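Local coordinates for protein TAF6 (Antonospora locustae, PDB 4ATG) that is a subunit of the general transcription factor TFIID and, through its C-terminal HEAT-repeat domain, probably contributes to complex formation with Taf9, at residues Q10-F13 with D14-S18. Sequence-based numbering, arbitrary orientation.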
ATOM      1  N   GLN A  10       6.536 -20.086 -15.859  1.00 19.62           N
ATOM      2  CA  GLN A  10       7.535 -19.935 -14.790  1.00 19.98           C
ATOM      3  C   GLN A  10       8.729 -19.090 -15.281  1.00 23.45           C
ATOM      4  O   GLN A  10       9.234 -18.233 -14.547  1.00 20.07           O
ATOM      5  CB  GLN A  10       8.041 -21.288 -14.257  1.00 23.26           C
ATOM      6  CG  GLN A  10       8.604 -21.117 -12.841  1.00 35.70           C
ATOM      7  CD  GLN A  10       9.285 -22.324 -12.248  1.00 49.09           C
ATOM      8  OE1 GLN A  10       9.272 -23.431 -12.798  1.00 32.95           O
ATOM      9  NE2 GLN A  10       9.880 -22.122 -11.078  1.00 45.60           N
ATOM     10  N   LEU A  11       9.136 -19.282 -16.542  1.00 21.18           N
ATOM     11  CA  LEU A  11      10.250 -18.499 -17.074  1.00 22.60           C
ATOM     12  C   LEU A  11       9.918 -16.998 -17.177  1.00 21.58           C
ATOM     13  O   LEU A  11      10.750 -16.172 -16.813  1.00 18.86           O
ATOM     14  CB  LEU A  11      10.751 -19.079 -18.389  1.00 24.60           C
ATOM     15  CG  LEU A  11      11.485 -20.442 -18.262  1.00 32.72           C
ATOM     16  CD1 LEU A  11      11.681 -21.065 -19.615  1.00 34.62           C
ATOM     17  CD2 LEU A  11      12.858 -20.299 -17.572  1.00 36.75           C
ATOM     18  N   TYR A  12       8.689 -16.651 -17.584  1.00 17.00           N
ATOM     19  CA  TYR A  12       8.247 -15.255 -17.666  1.00 15.96           C
ATOM     20  C   TYR A  12       8.172 -14.646 -16.260  1.00 18.94           C
ATOM     21  O   TYR A  12       8.681 -13.546 -16.023  1.00 16.82           O
ATOM     22  CB  TYR A  12       6.877 -15.145 -18.357  1.00 16.17           C
ATOM     23  CG  TYR A  12       6.465 -13.717 -18.657  1.00 18.22           C
ATOM     24  CD1 TYR A  12       7.006 -13.027 -19.745  1.00 19.98           C
ATOM     25  CD2 TYR A  12       5.569 -13.040 -17.833  1.00 18.37           C
ATOM     26  CE1 TYR A  12       6.596 -11.726 -20.050  1.00 19.95           C
ATOM     27  CE2 TYR A  12       5.190 -11.723 -18.101  1.00 17.91           C
ATOM     28  CZ  TYR A  12       5.693 -11.078 -19.224  1.00 20.03           C
ATOM     29  OH  TYR A  12       5.313  -9.786 -19.495  1.00 26.14           O
ATOM     30  N   PHE A  13       7.564 -15.395 -15.338  1.00 16.48           N
ATOM     31  CA  PHE A  13       7.417 -15.024 -13.928  1.00 15.66           C
ATOM     32  C   PHE A  13       8.810 -14.729 -13.361  1.00 19.22           C
ATOM     33  O   PHE A  13       9.023 -13.647 -12.805  1.00 19.31           O
ATOM     34  CB  PHE A  13       6.749 -16.172 -13.166  1.00 16.29           C
ATOM     35  CG  PHE A  13       6.682 -15.938 -11.671  1.00 17.86           C
ATOM     36  CD1 PHE A  13       5.748 -15.060 -11.129  1.00 19.12           C
ATOM     37  CD2 PHE A  13       7.523 -16.624 -10.808  1.00 20.00           C
ATOM     38  CE1 PHE A  13       5.697 -14.837  -9.755  1.00 19.56           C
ATOM     39  CE2 PHE A  13       7.450 -16.420  -9.430  1.00 22.50           C
ATOM     40  CZ  PHE A  13       6.535 -15.537  -8.913  1.00 18.91           C
ATOM     41  N   ASP A  14       9.753 -15.679 -13.501  1.00 17.28           N
ATOM     42  CA  ASP A  14      11.123 -15.491 -13.008  1.00 17.94           C
ATOM     43  C   ASP A  14      11.785 -14.292 -13.670  1.00 21.73           C
ATOM     44  O   ASP A  14      12.498 -13.549 -12.986  1.00 22.01           O
ATOM     45  CB  ASP A  14      11.976 -16.750 -13.194  1.00 20.37           C
ATOM     46  CG  ASP A  14      11.548 -17.938 -12.328  1.00 30.50           C
ATOM     47  OD1 ASP A  14      10.820 -17.718 -11.303  1.00 29.20           O
ATOM     48  OD2 ASP A  14      11.950 -19.063 -12.646  1.00 34.33           O
ATOM     49  N   LYS A  15      11.532 -14.071 -14.982  1.00 17.54           N
ATOM     50  CA  LYS A  15      12.146 -12.940 -15.722  1.00 16.34           C
ATOM     51  C   LYS A  15      11.687 -11.591 -15.143  1.00 18.22           C
ATOM     52  O   LYS A  15      12.516 -10.737 -14.857  1.00 17.19           O
ATOM     53  CB  LYS A  15      11.808 -12.999 -17.226  1.00 18.72           C
ATOM     54  CG  LYS A  15      12.480 -11.888 -18.024  1.00 17.26           C
ATOM     55  CD  LYS A  15      13.996 -12.117 -18.000  1.00 24.94           C
ATOM     56  CE  LYS A  15      14.779 -10.993 -18.565  1.00 30.86           C
ATOM     57  NZ  LYS A  15      16.255 -11.276 -18.449  1.00 29.20           N
ATOM     58  N   ILE A  16      10.381 -11.415 -14.943  1.00 15.88           N
ATOM     59  CA  ILE A  16       9.836 -10.173 -14.382  1.00 15.24           C
ATOM     60  C   ILE A  16      10.440  -9.898 -13.011  1.00 19.50           C
ATOM     61  O   ILE A  16      10.843  -8.767 -12.724  1.00 17.53           O
ATOM     62  CB  ILE A  16       8.279 -10.222 -14.322  1.00 16.66           C
ATOM     63  CG1 ILE A  16       7.662 -10.251 -15.760  1.00 16.79           C
ATOM     64  CG2 ILE A  16       7.713  -9.050 -13.465  1.00 15.28           C
ATOM     65  CD1 ILE A  16       7.958  -9.034 -16.704  1.00 23.98           C
ATOM     66  N   LEU A  17      10.450 -10.910 -12.154  1.00 19.93           N
ATOM     67  CA  LEU A  17      10.991 -10.744 -10.797  1.00 21.33           C
ATOM     68  C   LEU A  17      12.464 -10.330 -10.828  1.00 24.93           C
ATOM     69  O   LEU A  17      12.864  -9.431 -10.083  1.00 23.86           O
ATOM     70  CB  LEU A  17      10.768 -12.004  -9.959  1.00 22.82           C
ATOM     71  CG  LEU A  17       9.275 -12.403  -9.718  1.00 28.76           C
ATOM     72  CD1 LEU A  17       9.203 -13.475  -8.719  1.00 31.54           C
ATOM     73  CD2 LEU A  17       8.371 -11.213  -9.368  1.00 30.21           C
ATOM     74  N   SER A  18      13.232 -10.897 -11.756  1.00 20.45           N
ATOM     75  CA  SER A  18      14.655 -10.589 -11.913  1.00 20.12           C
ATOM     76  C   SER A  18      14.883  -9.141 -12.366  1.00 20.89           C
ATOM     77  O   SER A  18      15.997  -8.628 -12.204  1.00 21.26           O
ATOM     78  CB  SER A  18      15.302 -11.530 -12.923  1.00 24.19           C
ATOM     79  OG  SER A  18      15.014 -11.108 -14.250  1.00 25.14           O
TER
HETATM   80  O   HOH W   1       9.500 -19.562  -9.942  1.00 37.38           O
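Phe13 lays one face of its ring over the end of Leu17, one turn further along the same helix: CD1 of Leu17 lies 3.8 Å from the ring centroid, 30° off the normal, a CH-pi contact. The approach is off-centre, nearest where Leu17 CD1 comes 3.4 Å from Phe13 CZ. Phe13 carries CG opposite its backbone N (chi1 174°), while Leu17 turns its own CG beside its N, and this pairing brings the branch back over the ring. Tyr12 and Ile16 repeat the i to i+4 theme on the next flank: Ile16 CG1 sits over a face of the phenol, 3.7 Å from Tyr12 CE2, and CD1 reaches on toward the hydroxyl end. On the polar side, the side chains of Gln10 and Asp14 are linked through a water, which accepts from Gln10 NE2 at 2.8 Å and donates to Asp14 OD1 at 2.6 Å. Asp14 OD1 also lies obliquely by the Phe13 ring, 3.5 Å from its CD2. The backbone N atoms of Asp14, Lys15, Ile16 and Leu17 donate to the carbonyl O of Gln10, Leu11, Tyr12 and Phe13, the i to i+4 bonds of a regular helix, and Ser18 OG donates a hydrogen bond to Lys15 O, 2.6 Å away. Helix 42-55 receives the apolar flank of helix 7-20: Phe13 meets the Phe45 ring at about 45° and touches Tyr44, while Ile16 and Leu17 also rest on Phe45. Cut back to an alanine here, the Phe13 side chain would probably leave Leu17 CD1 and the Phe45 ring without their aromatic partner and open a gap between the two helices. Tyr12 and Ile16 lean on Cys31 of helix 25-34, joining this N-terminal helix to the next two in the all-helical HEAT-repeat array.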